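PDB 3KA7: oxidoreductase from Methanosarcina mazei, which binds flavin-adenine dinucleotide and probably acts as an oxidoreductase of the flavin-containing amine oxidoreductase family. Local coordinates for residues T40-K45 and L366-H371; G189-E192 and G197-D200; A280-C285 and S344-G349; N311-T314 and E319-P322. All blocks are in the same frame, centred on the assembly; numbering follows the deposited sequence.

Contact 1 of 4, residues T40-K45 and L366-H371; sequences TNLSYK and LIQSYH. With FAD (flavin-adenine dinucleotide), chain B.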
loop_
_atom_site.group_PDB
_atom_site.type_symbol
_atom_site.label_atom_id
_atom_site.label_comp_id
_atom_site.label_asym_id
_atom_site.label_seq_id
_atom_site.Cartn_x
_atom_site.Cartn_y
_atom_site.Cartn_z
ATOM N N THR A 40 -10.754 2.937 -0.933
ATOM C CA THR A 40 -12.141 3.050 -0.492
ATOM C C THR A 40 -12.918 1.798 -0.896
ATOM O O THR A 40 -12.347 0.860 -1.444
ATOM C CB THR A 40 -12.806 4.318 -1.023
ATOM O OG1 THR A 40 -14.041 4.545 -0.317
ATOM C CG2 THR A 40 -13.054 4.186 -2.503
ATOM N N ASN A 41 -14.212 1.770 -0.604
ATOM C CA ASN A 41 -14.977 0.538 -0.813
ATOM C C ASN A 41 -15.649 0.522 -2.176
ATOM O O ASN A 41 -15.925 1.572 -2.752
ATOM C CB ASN A 41 -16.041 0.358 0.278
ATOM C CG ASN A 41 -15.445 0.077 1.646
ATOM O OD1 ASN A 41 -14.252 0.294 1.883
ATOM N ND2 ASN A 41 -16.281 -0.403 2.560
ATOM N N LEU A 42 -15.907 -0.674 -2.685
ATOM C CA LEU A 42 -16.682 -0.843 -3.900
ATOM C C LEU A 42 -17.763 -1.862 -3.593
ATOM O O LEU A 42 -17.454 -3.002 -3.257
ATOM C CB LEU A 42 -15.804 -1.348 -5.039
ATOM C CG LEU A 42 -16.558 -2.135 -6.113
ATOM C CD1 LEU A 42 -17.460 -1.205 -6.897
ATOM C CD2 LEU A 42 -15.592 -2.855 -7.041
ATOM N N SER A 43 -19.022 -1.434 -3.658
ATOM C CA SER A 43 -20.149 -2.338 -3.426
ATOM C C SER A 43 -20.283 -3.275 -4.626
ATOM O O SER A 43 -20.452 -2.821 -5.757
ATOM C CB SER A 43 -21.448 -1.547 -3.227
ATOM O OG SER A 43 -21.366 -0.673 -2.111
ATOM N N TYR A 44 -20.196 -4.580 -4.387
ATOM C CA TYR A 44 -20.231 -5.560 -5.469
ATOM C C TYR A 44 -20.928 -6.841 -5.023
ATOM O O TYR A 44 -20.407 -7.589 -4.199
ATOM C CB TYR A 44 -18.821 -5.881 -5.968
ATOM C CG TYR A 44 -18.791 -6.631 -7.280
ATOM C CD1 TYR A 44 -18.926 -5.955 -8.495
ATOM C CD2 TYR A 44 -18.612 -8.010 -7.311
ATOM C CE1 TYR A 44 -18.891 -6.646 -9.701
ATOM C CE2 TYR A 44 -18.575 -8.701 -8.513
ATOM C CZ TYR A 44 -18.720 -8.014 -9.701
ATOM O OH TYR A 44 -18.687 -8.700 -10.893
ATOM N N LYS A 45 -22.115 -7.078 -5.573
ATOM C CA LYS A 45 -22.878 -8.287 -5.269
ATOM C C LYS A 45 -23.058 -8.561 -3.771
ATOM O O LYS A 45 -22.979 -9.704 -3.322
ATOM C CB LYS A 45 -22.268 -9.489 -5.997
ATOM C CG LYS A 45 -22.365 -9.341 -7.509
ATOM C CD LYS A 45 -21.913 -10.576 -8.252
ATOM C CE LYS A 45 -22.135 -10.384 -9.754
ATOM N NZ LYS A 45 -21.550 -11.484 -10.550
ATOM N N LEU A 366 -14.502 -11.462 -8.105
ATOM C CA LEU A 366 -14.017 -10.415 -9.000
ATOM C C LEU A 366 -12.500 -10.477 -9.025
ATOM O O LEU A 366 -11.872 -10.724 -7.996
ATOM C CB LEU A 366 -14.470 -9.036 -8.517
ATOM C CG LEU A 366 -14.208 -7.846 -9.452
ATOM C CD1 LEU A 366 -14.974 -8.009 -10.763
ATOM C CD2 LEU A 366 -14.557 -6.527 -8.772
ATOM N N ILE A 367 -11.917 -10.256 -10.200
ATOM C CA ILE A 367 -10.465 -10.157 -10.319
ATOM C C ILE A 367 -10.164 -8.746 -10.788
ATOM O O ILE A 367 -10.781 -8.265 -11.740
ATOM C CB ILE A 367 -9.946 -11.185 -11.333
ATOM C CG1 ILE A 367 -10.333 -12.598 -10.879
ATOM C CG2 ILE A 367 -8.415 -11.057 -11.555
ATOM C CD1 ILE A 367 -9.996 -13.666 -11.910
ATOM N N GLN A 368 -9.261 -8.063 -10.085
ATOM C CA GLN A 368 -8.908 -6.676 -10.400
ATOM C C GLN A 368 -7.396 -6.545 -10.583
ATOM O O GLN A 368 -6.636 -6.983 -9.721
ATOM C CB GLN A 368 -9.380 -5.762 -9.260
ATOM C CG GLN A 368 -10.914 -5.832 -9.011
ATOM C CD GLN A 368 -11.350 -5.251 -7.671
ATOM O OE1 GLN A 368 -11.888 -4.141 -7.607
ATOM N NE2 GLN A 368 -11.127 -5.998 -6.598
ATOM N N SER A 369 -6.966 -5.950 -11.702
ATOM C CA SER A 369 -5.538 -5.810 -11.994
ATOM C C SER A 369 -5.093 -4.359 -11.847
ATOM O O SER A 369 -5.842 -3.434 -12.199
ATOM C CB SER A 369 -5.208 -6.293 -13.404
ATOM O OG SER A 369 -5.512 -7.675 -13.562
ATOM N N TYR A 370 -3.879 -4.165 -11.342
ATOM C CA TYR A 370 -3.369 -2.823 -11.066
ATOM C C TYR A 370 -1.968 -2.645 -11.611
ATOM O O TYR A 370 -1.085 -3.465 -11.381
ATOM C CB TYR A 370 -3.349 -2.570 -9.556
ATOM C CG TYR A 370 -4.724 -2.655 -8.953
ATOM C CD1 TYR A 370 -5.479 -1.506 -8.739
ATOM C CD2 TYR A 370 -5.272 -3.876 -8.605
ATOM C CE1 TYR A 370 -6.764 -1.572 -8.207
ATOM C CE2 TYR A 370 -6.553 -3.954 -8.064
ATOM C CZ TYR A 370 -7.284 -2.799 -7.864
ATOM O OH TYR A 370 -8.543 -2.876 -7.327
ATOM N N HIS A 371 -1.759 -1.563 -12.328
ATOM C CA HIS A 371 -0.469 -1.340 -12.924
ATOM C C HIS A 371 -0.473 0.058 -13.503
ATOM O O HIS A 371 -1.521 0.710 -13.564
ATOM C CB HIS A 371 -0.213 -2.376 -14.030
ATOM C CG HIS A 371 -1.238 -2.367 -15.123
ATOM N ND1 HIS A 371 -2.386 -3.130 -15.078
ATOM C CD2 HIS A 371 -1.271 -1.708 -16.308
ATOM C CE1 HIS A 371 -3.097 -2.916 -16.172
ATOM N NE2 HIS A 371 -2.442 -2.060 -16.935
HETATM P PA FAD B . -4.628 7.669 -4.874
HETATM O O1A FAD B . -3.679 7.445 -6.022
HETATM O O2A FAD B . -5.379 6.458 -4.372
HETATM O O5B FAD B . -5.691 8.800 -5.285
HETATM C C5B FAD B . -5.361 9.749 -6.291
HETATM C C4B FAD B . -6.684 10.466 -6.581
HETATM O O4B FAD B . -6.505 11.522 -7.504
HETATM C C3B FAD B . -7.706 9.499 -7.185
HETATM O O3B FAD B . -8.901 9.504 -6.420
HETATM C C2B FAD B . -7.938 10.049 -8.595
HETATM O O2B FAD B . -9.259 9.846 -9.060
HETATM C C1B FAD B . -7.587 11.523 -8.431
HETATM N N9A FAD B . -7.117 12.192 -9.651
HETATM C C8A FAD B . -6.242 11.740 -10.618
HETATM N N7A FAD B . -6.061 12.743 -11.525
HETATM C C5A FAD B . -6.813 13.806 -11.130
HETATM C C6A FAD B . -7.029 15.062 -11.677
HETATM N N6A FAD B . -6.336 15.457 -12.740
HETATM N N1A FAD B . -7.872 15.941 -11.027
HETATM C C2A FAD B . -8.509 15.586 -9.855
HETATM N N3A FAD B . -8.299 14.334 -9.316
HETATM C C4A FAD B . -7.469 13.472 -9.958
HETATM N N1 FAD B . -2.153 -0.254 1.127
HETATM C C2 FAD B . -2.223 -0.628 2.458
HETATM O O2 FAD B . -1.805 0.139 3.335
HETATM N N3 FAD B . -2.737 -1.873 2.787
HETATM C C4 FAD B . -3.177 -2.741 1.802
HETATM O O4 FAD B . -3.636 -3.847 2.088
HETATM C C4X FAD B . -3.102 -2.370 0.468
HETATM N N5 FAD B . -3.523 -3.243 -0.525
HETATM C C5X FAD B . -3.454 -2.850 -1.851
HETATM C C6 FAD B . -3.889 -3.710 -2.860
HETATM C C7 FAD B . -3.841 -3.311 -4.191
HETATM C C7M FAD B . -4.315 -4.264 -5.260
HETATM C C8 FAD B . -3.349 -2.051 -4.502
HETATM C C8M FAD B . -3.273 -1.586 -5.928
HETATM C C9 FAD B . -2.904 -1.193 -3.500
HETATM C C9A FAD B . -2.962 -1.590 -2.167
HETATM N N10 FAD B . -2.519 -0.735 -1.166
HETATM C C10 FAD B . -2.594 -1.117 0.145
HETATM C "C1'" FAD B . -1.898 0.584 -1.486
HETATM C "C2'" FAD B . -2.949 1.685 -1.291
HETATM O "O2'" FAD B . -4.173 1.285 -1.901
HETATM C "C3'" FAD B . -2.433 2.979 -1.914
HETATM O "O3'" FAD B . -1.085 3.188 -1.509
HETATM C "C4'" FAD B . -3.221 4.237 -1.561
HETATM O "O4'" FAD B . -4.613 4.058 -1.723
HETATM C "C5'" FAD B . -2.765 5.324 -2.528
HETATM O "O5'" FAD B . -3.243 6.551 -2.035
HETATM P P FAD B . -2.737 7.917 -2.664
HETATM O O1P FAD B . -2.643 8.951 -1.568
HETATM O O2P FAD B . -1.474 7.738 -3.483
HETATM O O3P FAD B . -3.903 8.425 -3.650
#
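L366 meets L42 and Y44 where a two-stranded antiparallel hairpin, strands 41-44 and 47-50, lies over the edge strand 362-370 of the large mixed sheet. The segment axes run 11.4 Å apart at 147°, and no hydrogen bond crosses, so side chains alone make the contact.

The aromatic component is a CH-pi contact. L366 CD2 sits 4.3 Å from the centroid of the Y44 ring, only 4° off its normal, while K45 CG covers the opposite face nearer the rim. A chi1 of -167° swings the Y44 ring out beside its carbonyl carbon, toward L366, whose other methyl, CD1, reaches the phenol end at Y44 CZ, 3.9 Å away.

The purely aliphatic component is looser: L42 CD2 and L366 CD2 approach tip to tip at 4.2 Å, next to Q368.

Further along the same strand, Y370 belongs to the flavin pocket. One ring face receives the dimethyl edge of the isoalloxazine, FAD C8M standing 3.4 Å above the ring plane toward the rim. Y370 OH is joined by weak hydrogen bonds to K283 NZ and to the backbone O of S51, which help to fix the ring. An alanine here is likely to leave both flavin methyls without their aromatic wall and to take one weak partner from K283 NZ. The second methyl comes nearest at Y370 CD2, which lies 3.5 Å from FAD C7M.

Contact 2 of 4, residues G189-E192 and G197-D200; sequences GIPE and GIID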
loop_
_atom_site.group_PDB
_atom_site.type_symbol
_atom_site.label_atom_id
_atom_site.label_comp_id
_atom_site.label_asym_id
_atom_site.label_seq_id
_atom_site.Cartn_x
_atom_site.Cartn_y
_atom_site.Cartn_z
ATOM N N GLY A 189 -3.719 -4.461 11.118
ATOM C CA GLY A 189 -5.030 -4.279 11.708
ATOM C C GLY A 189 -6.060 -3.972 10.640
ATOM O O GLY A 189 -5.708 -3.719 9.493
ATOM N N ILE A 190 -7.333 -3.974 11.026
ATOM C CA ILE A 190 -8.427 -3.764 10.077
ATOM C C ILE A 190 -9.375 -2.666 10.562
ATOM O O ILE A 190 -9.911 -2.743 11.674
ATOM C CB ILE A 190 -9.248 -5.063 9.865
ATOM C CG1 ILE A 190 -8.390 -6.161 9.223
ATOM C CG2 ILE A 190 -10.505 -4.788 9.021
ATOM C CD1 ILE A 190 -8.973 -7.560 9.453
ATOM N N PRO A 191 -9.589 -1.633 9.732
ATOM C CA PRO A 191 -10.529 -0.584 10.117
ATOM C C PRO A 191 -11.988 -1.059 10.025
ATOM O O PRO A 191 -12.374 -1.713 9.055
ATOM C CB PRO A 191 -10.273 0.512 9.071
ATOM C CG PRO A 191 -9.815 -0.244 7.861
ATOM C CD PRO A 191 -9.022 -1.414 8.390
ATOM N N GLU A 192 -12.803 -0.710 11.016
ATOM C CA GLU A 192 -14.237 -0.952 10.914
ATOM C C GLU A 192 -14.784 -0.232 9.681
ATOM O O GLU A 192 -14.490 0.942 9.470
ATOM C CB GLU A 192 -14.950 -0.442 12.171
ATOM C CG GLU A 192 -16.384 -0.925 12.299
ATOM C CD GLU A 192 -17.067 -0.418 13.557
ATOM O OE1 GLU A 192 -16.406 -0.336 14.616
ATOM O OE2 GLU A 192 -18.277 -0.107 13.481
ATOM N N GLY A 197 -14.203 3.241 5.949
ATOM C CA GLY A 197 -14.332 3.727 7.325
ATOM C C GLY A 197 -13.363 4.861 7.589
ATOM O O GLY A 197 -13.703 5.857 8.246
ATOM N N ILE A 198 -12.144 4.715 7.073
ATOM C CA ILE A 198 -11.109 5.719 7.254
ATOM C C ILE A 198 -11.404 6.956 6.406
ATOM O O ILE A 198 -11.267 8.095 6.875
ATOM C CB ILE A 198 -9.708 5.123 6.931
ATOM C CG1 ILE A 198 -9.327 4.099 8.015
ATOM C CG2 ILE A 198 -8.647 6.227 6.807
ATOM C CD1 ILE A 198 -8.150 3.223 7.657
ATOM N N ILE A 199 -11.814 6.723 5.161
ATOM C CA ILE A 199 -12.185 7.791 4.237
ATOM C C ILE A 199 -13.314 8.634 4.835
ATOM O O ILE A 199 -13.219 9.862 4.888
ATOM C CB ILE A 199 -12.601 7.221 2.849
ATOM C CG1 ILE A 199 -11.451 6.396 2.247
ATOM C CG2 ILE A 199 -12.967 8.356 1.870
ATOM C CD1 ILE A 199 -10.177 7.200 2.072
ATOM N N ASP A 200 -14.367 7.970 5.309
ATOM C CA ASP A 200 -15.506 8.677 5.908
ATOM C C ASP A 200 -15.074 9.523 7.117
ATOM O O ASP A 200 -15.500 10.677 7.279
ATOM C CB ASP A 200 -16.565 7.670 6.358
ATOM C CG ASP A 200 -17.379 7.109 5.210
ATOM O OD1 ASP A 200 -17.232 7.586 4.071
ATOM O OD2 ASP A 200 -18.192 6.192 5.462
#
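E192 O receives a CA-H...O contact from G197, the one polar approach between these segments: G197 CA lies 3.5 Å from E192 O, and the angle at the hydrogen, 163°, is nearly straight. It lies at the junction of a strand-turn-helix unit, where the chain leaves the short strand 189-191, turns, and enters helix 195-208.

The close approach depends on the missing side chain. A CB built at G197 would fall 2.0 Å from E192 O, a clash, and with the CA atoms of the two residues just 5.9 Å apart there is little room for adjustment. The carboxylate of E192 leads the other way, toward N77, with which OE1 makes a weak hydrogen bond; the E192 backbone also pairs with N77, holding the end of the strand.

Beside this contact the two elements meet through aliphatic carbon. I198 carries its CG1 branch anti to the carbonyl carbon (chi1 -69°) and then extends it (chi2 167°), so that the terminal methyl comes nearer to the strand than its root would suggest. The methyl meets the CB-CG edge of the P191 ring. L10, F39 and L57 pack on the same isoleucine, whose side chain is about 8 Å from the bound FAD, and I199 leans on L13 of helix 10-21. The start of helix 195-208 thus packs on helix 10-21, which follows a glycine-rich turn consistent with a Rossmann-type dinucleotide-binding motif. At the nearest apolar point, P191 CB is 3.7 Å from I198 CD1, with P191 CG at 3.9 Å from the same methyl.

Contact 3 of 4, residues A280-C285 and S344-G349; sequences AGIKIC and SEIEMG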
loop_
_atom_site.group_PDB
_atom_site.type_symbol
_atom_site.label_atom_id
_atom_site.label_comp_id
_atom_site.label_asym_id
_atom_site.label_seq_id
_atom_site.Cartn_x
_atom_site.Cartn_y
_atom_site.Cartn_z
ATOM N N ALA A 280 3.089 -3.344 -9.718
ATOM C CA ALA A 280 1.855 -3.915 -10.275
ATOM C C ALA A 280 1.441 -5.177 -9.528
ATOM O O ALA A 280 2.265 -5.851 -8.893
ATOM C CB ALA A 280 2.047 -4.237 -11.757
ATOM N N GLY A 281 0.162 -5.509 -9.606
ATOM C CA GLY A 281 -0.312 -6.716 -8.938
ATOM C C GLY A 281 -1.715 -7.058 -9.388
ATOM O O GLY A 281 -2.401 -6.251 -10.017
ATOM N N ILE A 282 -2.136 -8.269 -9.053
ATOM C CA ILE A 282 -3.494 -8.712 -9.323
ATOM C C ILE A 282 -4.144 -9.178 -8.026
ATOM O O ILE A 282 -3.539 -9.914 -7.261
ATOM C CB ILE A 282 -3.517 -9.860 -10.320
ATOM C CG1 ILE A 282 -3.058 -9.385 -11.695
ATOM C CG2 ILE A 282 -4.922 -10.462 -10.385
ATOM C CD1 ILE A 282 -2.520 -10.527 -12.543
ATOM N N LYS A 283 -5.371 -8.719 -7.801
ATOM C CA LYS A 283 -6.157 -9.050 -6.622
ATOM C C LYS A 283 -7.310 -9.963 -7.049
ATOM O O LYS A 283 -8.065 -9.623 -7.963
ATOM C CB LYS A 283 -6.716 -7.757 -6.013
ATOM C CG LYS A 283 -7.731 -7.975 -4.897
ATOM C CD LYS A 283 -8.148 -6.665 -4.212
ATOM C CE LYS A 283 -8.414 -5.549 -5.209
ATOM N NZ LYS A 283 -9.058 -4.391 -4.520
ATOM N N ILE A 284 -7.424 -11.122 -6.406
ATOM C CA ILE A 284 -8.525 -12.040 -6.666
ATOM C C ILE A 284 -9.413 -12.072 -5.434
ATOM O O ILE A 284 -8.957 -12.461 -4.359
ATOM C CB ILE A 284 -8.015 -13.462 -6.993
ATOM C CG1 ILE A 284 -7.121 -13.427 -8.240
ATOM C CG2 ILE A 284 -9.200 -14.439 -7.164
ATOM C CD1 ILE A 284 -6.485 -14.774 -8.563
ATOM N N CYS A 285 -10.669 -11.662 -5.588
ATOM C CA CYS A 285 -11.626 -11.634 -4.471
ATOM C C CYS A 285 -12.511 -12.874 -4.535
ATOM O O CYS A 285 -13.070 -13.176 -5.583
ATOM C CB CYS A 285 -12.502 -10.385 -4.556
ATOM S SG CYS A 285 -11.533 -8.831 -4.475
ATOM N N SER A 344 -2.477 -14.634 -18.730
ATOM C CA SER A 344 -1.793 -15.836 -18.267
ATOM C C SER A 344 -1.392 -15.741 -16.795
ATOM O O SER A 344 -1.378 -16.746 -16.086
ATOM C CB SER A 344 -0.591 -16.175 -19.149
ATOM O OG SER A 344 0.329 -15.116 -19.181
ATOM N N GLU A 345 -1.073 -14.532 -16.339
ATOM C CA GLU A 345 -0.788 -14.313 -14.913
ATOM C C GLU A 345 -1.996 -14.699 -14.055
ATOM O O GLU A 345 -1.866 -15.381 -13.046
ATOM C CB GLU A 345 -0.385 -12.859 -14.655
ATOM C CG GLU A 345 0.909 -12.446 -15.362
ATOM C CD GLU A 345 2.146 -13.086 -14.752
ATOM O OE1 GLU A 345 2.440 -12.814 -13.570
ATOM O OE2 GLU A 345 2.843 -13.856 -15.458
ATOM N N ILE A 346 -3.170 -14.254 -14.475
ATOM C CA ILE A 346 -4.407 -14.571 -13.782
ATOM C C ILE A 346 -4.646 -16.080 -13.765
ATOM O O ILE A 346 -5.003 -16.664 -12.731
ATOM C CB ILE A 346 -5.602 -13.847 -14.436
ATOM C CG1 ILE A 346 -5.496 -12.347 -14.185
ATOM C CG2 ILE A 346 -6.913 -14.380 -13.887
ATOM C CD1 ILE A 346 -6.414 -11.516 -15.062
ATOM N N GLU A 347 -4.424 -16.723 -14.908
ATOM C CA GLU A 347 -4.596 -18.170 -14.998
ATOM C C GLU A 347 -3.759 -18.871 -13.933
ATOM O O GLU A 347 -4.210 -19.826 -13.307
ATOM C CB GLU A 347 -4.176 -18.688 -16.376
ATOM C CG GLU A 347 -5.044 -18.237 -17.542
ATOM C CD GLU A 347 -4.393 -18.540 -18.899
ATOM O OE1 GLU A 347 -3.709 -19.582 -19.021
ATOM O OE2 GLU A 347 -4.557 -17.735 -19.844
HETATM N N MSE A 348 -2.530 -18.404 -13.741
HETATM C CA MSE A 348 -1.644 -19.042 -12.783
HETATM C C MSE A 348 -2.146 -18.858 -11.360
HETATM O O MSE A 348 -2.049 -19.775 -10.536
HETATM C CB MSE A 348 -0.231 -18.490 -12.929
HETATM C CG MSE A 348 0.497 -19.070 -14.106
HETATM SE SE MSE A 348 2.194 -18.152 -14.276
HETATM C CE MSE A 348 1.856 -17.183 -15.925
ATOM N N GLY A 349 -2.680 -17.675 -11.068
ATOM C CA GLY A 349 -3.241 -17.403 -9.747
ATOM C C GLY A 349 -4.421 -18.323 -9.462
ATOM O O GLY A 349 -4.579 -18.846 -8.357
#
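I282 turns its CG1 branch anti to the carbonyl carbon (chi1 -67°) and extends it (chi2 156°), which carries CD1 away from the strand and onto helix 342-356. There it crosses two helix side chains at about right angles. I282 CD1 lies 3.8 Å from E345 CB and 3.9 Å from I346 CG1, so a single methyl rests between consecutive residues of the helix. Only the root of E345 takes part in this packing: its chain bends at chi2, and OE2 forms a salt bridge with R306.

Two residues along, I284 uses the same extended shape against the helix backbone at a glycine. I284 CD1 approaches the backbone at G349 C, 4.2 Å away. A CB built on G349 would stand 3.2 Å from I284 CD1, a tight fit, so the bare backbone accommodates the methyl.

This is helix-on-sheet packing: helix 342-356 covers one face of the mixed sheet in which strand 280-288 lies between strands 326-334 and 362-370. The segment axes approach to 9.9 Å with a signed crossing angle of -46°, oblique to the strand. L342 and L353 of the same helix also touch I282 and I284, respectively. On the opposite face, K283 points toward the flavin side, where NZ bonds to the carbonyl of G52. I367 of the neighbouring strand flanks I282 laterally and also touches I346.

Contact 4 of 4, residues N311-T314 and E319-P322; sequences NEVT and ELAP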
loop_
_atom_site.group_PDB
_atom_site.type_symbol
_atom_site.label_atom_id
_atom_site.label_comp_id
_atom_site.label_asym_id
_atom_site.label_seq_id
_atom_site.Cartn_x
_atom_site.Cartn_y
_atom_site.Cartn_z
ATOM N N ASN A 311 -5.942 -12.474 2.678
ATOM C CA ASN A 311 -6.578 -12.109 3.947
ATOM C C ASN A 311 -8.077 -12.347 3.914
ATOM O O ASN A 311 -8.619 -12.762 2.893
ATOM C CB ASN A 311 -6.215 -10.687 4.436
ATOM C CG ASN A 311 -6.887 -9.559 3.650
ATOM O OD1 ASN A 311 -7.691 -9.780 2.738
ATOM N ND2 ASN A 311 -6.553 -8.316 4.026
ATOM N N GLU A 312 -8.726 -12.140 5.057
ATOM C CA GLU A 312 -10.138 -12.463 5.212
ATOM C C GLU A 312 -10.706 -11.470 6.208
ATOM O O GLU A 312 -10.901 -11.791 7.386
ATOM C CB GLU A 312 -10.263 -13.880 5.770
ATOM C CG GLU A 312 -11.619 -14.510 5.598
ATOM C CD GLU A 312 -11.540 -16.016 5.697
ATOM O OE1 GLU A 312 -11.585 -16.550 6.833
ATOM O OE2 GLU A 312 -11.405 -16.665 4.634
ATOM N N VAL A 313 -10.952 -10.249 5.757
ATOM C CA VAL A 313 -11.243 -9.176 6.696
ATOM C C VAL A 313 -12.617 -9.293 7.348
ATOM O O VAL A 313 -12.919 -8.598 8.325
ATOM C CB VAL A 313 -11.067 -7.787 6.056
ATOM C CG1 VAL A 313 -9.597 -7.604 5.607
ATOM C CG2 VAL A 313 -12.032 -7.603 4.895
ATOM N N THR A 314 -13.453 -10.160 6.796
ATOM C CA THR A 314 -14.767 -10.394 7.395
ATOM C C THR A 314 -14.616 -11.126 8.734
ATOM O O THR A 314 -15.570 -11.221 9.522
ATOM C CB THR A 314 -15.700 -11.162 6.439
ATOM O OG1 THR A 314 -14.962 -12.210 5.784
ATOM C CG2 THR A 314 -16.242 -10.218 5.382
ATOM N N GLU A 319 -19.779 -7.244 8.420
ATOM C CA GLU A 319 -20.694 -6.433 7.604
ATOM C C GLU A 319 -20.172 -6.209 6.186
ATOM O O GLU A 319 -20.879 -5.666 5.334
ATOM C CB GLU A 319 -20.990 -5.072 8.258
ATOM C CG GLU A 319 -21.516 -5.135 9.696
ATOM C CD GLU A 319 -22.869 -5.808 9.815
ATOM O OE1 GLU A 319 -23.729 -5.605 8.928
ATOM O OE2 GLU A 319 -23.077 -6.541 10.808
ATOM N N LEU A 320 -18.928 -6.607 5.933
ATOM C CA LEU A 320 -18.341 -6.420 4.604
ATOM C C LEU A 320 -18.748 -7.516 3.610
ATOM O O LEU A 320 -18.328 -7.503 2.459
ATOM C CB LEU A 320 -16.816 -6.328 4.700
ATOM C CG LEU A 320 -16.316 -5.183 5.586
ATOM C CD1 LEU A 320 -14.796 -5.194 5.653
ATOM C CD2 LEU A 320 -16.821 -3.851 5.067
ATOM N N ALA A 321 -19.569 -8.462 4.063
ATOM C CA ALA A 321 -20.094 -9.519 3.219
ATOM C C ALA A 321 -21.518 -9.861 3.649
ATOM O O ALA A 321 -21.917 -9.543 4.777
ATOM C CB ALA A 321 -19.220 -10.760 3.308
ATOM N N PRO A 322 -22.280 -10.517 2.759
ATOM C CA PRO A 322 -23.606 -11.021 3.128
ATOM C C PRO A 322 -23.514 -12.070 4.226
ATOM O O PRO A 322 -22.462 -12.683 4.416
ATOM C CB PRO A 322 -24.096 -11.719 1.854
ATOM C CG PRO A 322 -23.258 -11.168 0.739
ATOM C CD PRO A 322 -21.941 -10.799 1.351
#
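V313 and T314 press on L320 and A321 in a tight apolar patch, while the far side of segment 319-322 is loose. The evidence for close packing lies in three methyl contacts. V313 CG2 comes within 3.7 Å of L320 CD1, the two side chains crossing obliquely. T314 CG2 touches A321 CB at the same separation of 3.7 Å and stands 4.0 Å from L320 CB, so it bridges two consecutive residues of the returning chain. All four of these residues are buried, and no hydrogen bond passes between the segments.

Torsions sort the two branches of T314. Its OG1 lies between the backbone N and the carbonyl carbon (chi1 42°), which places CG2 anti to the carbonyl carbon and facing L320 and A321. The hydroxyl is thereby kept out of the apolar patch and bonds to H326 ND1 and the backbone N of L327, at the start of strand 326-334.

The loose side begins one residue before L320. The E319 side chain points away from 311-314, is exposed, and comes no nearer than 7.6 Å to that segment. P322, partly exposed, takes no part in the patch and packs instead on F47 of strand 47-50.

On the side of the cofactor-binding residues, V313 approaches M56, their side chains being about 5 Å apart, and N311 ND2 bonds to the carbonyl of F54. Both segments carry short 3-10 turns, and together they fold back on themselves the long connection of a beta hairpin between antiparallel strands 307-311 and 326-334.

Contact 1 spans most of the chain, and the other three are nested within its loop; contact 2 comes first, then contact 3, which in turn encloses contact 4. Contacts 1 and 3 share the mixed sheet, with centres 13 Å apart, because strands 362-370 and 280-288 are paired neighbours in it. Contact 4 lies in the connection between strands 307-311 and 326-334 and touches contact 2 through I190 and V313, their centres also 13 Å apart. Contact 2 reaches contact 1 through I199 and T40. Contact 1 sets the hairpin beside the sheet edge whose Y370 meets the flavin, contact 3 backs that sheet with helix 342-356, and contacts 2 and 4 lie near the FAD-binding residue M56.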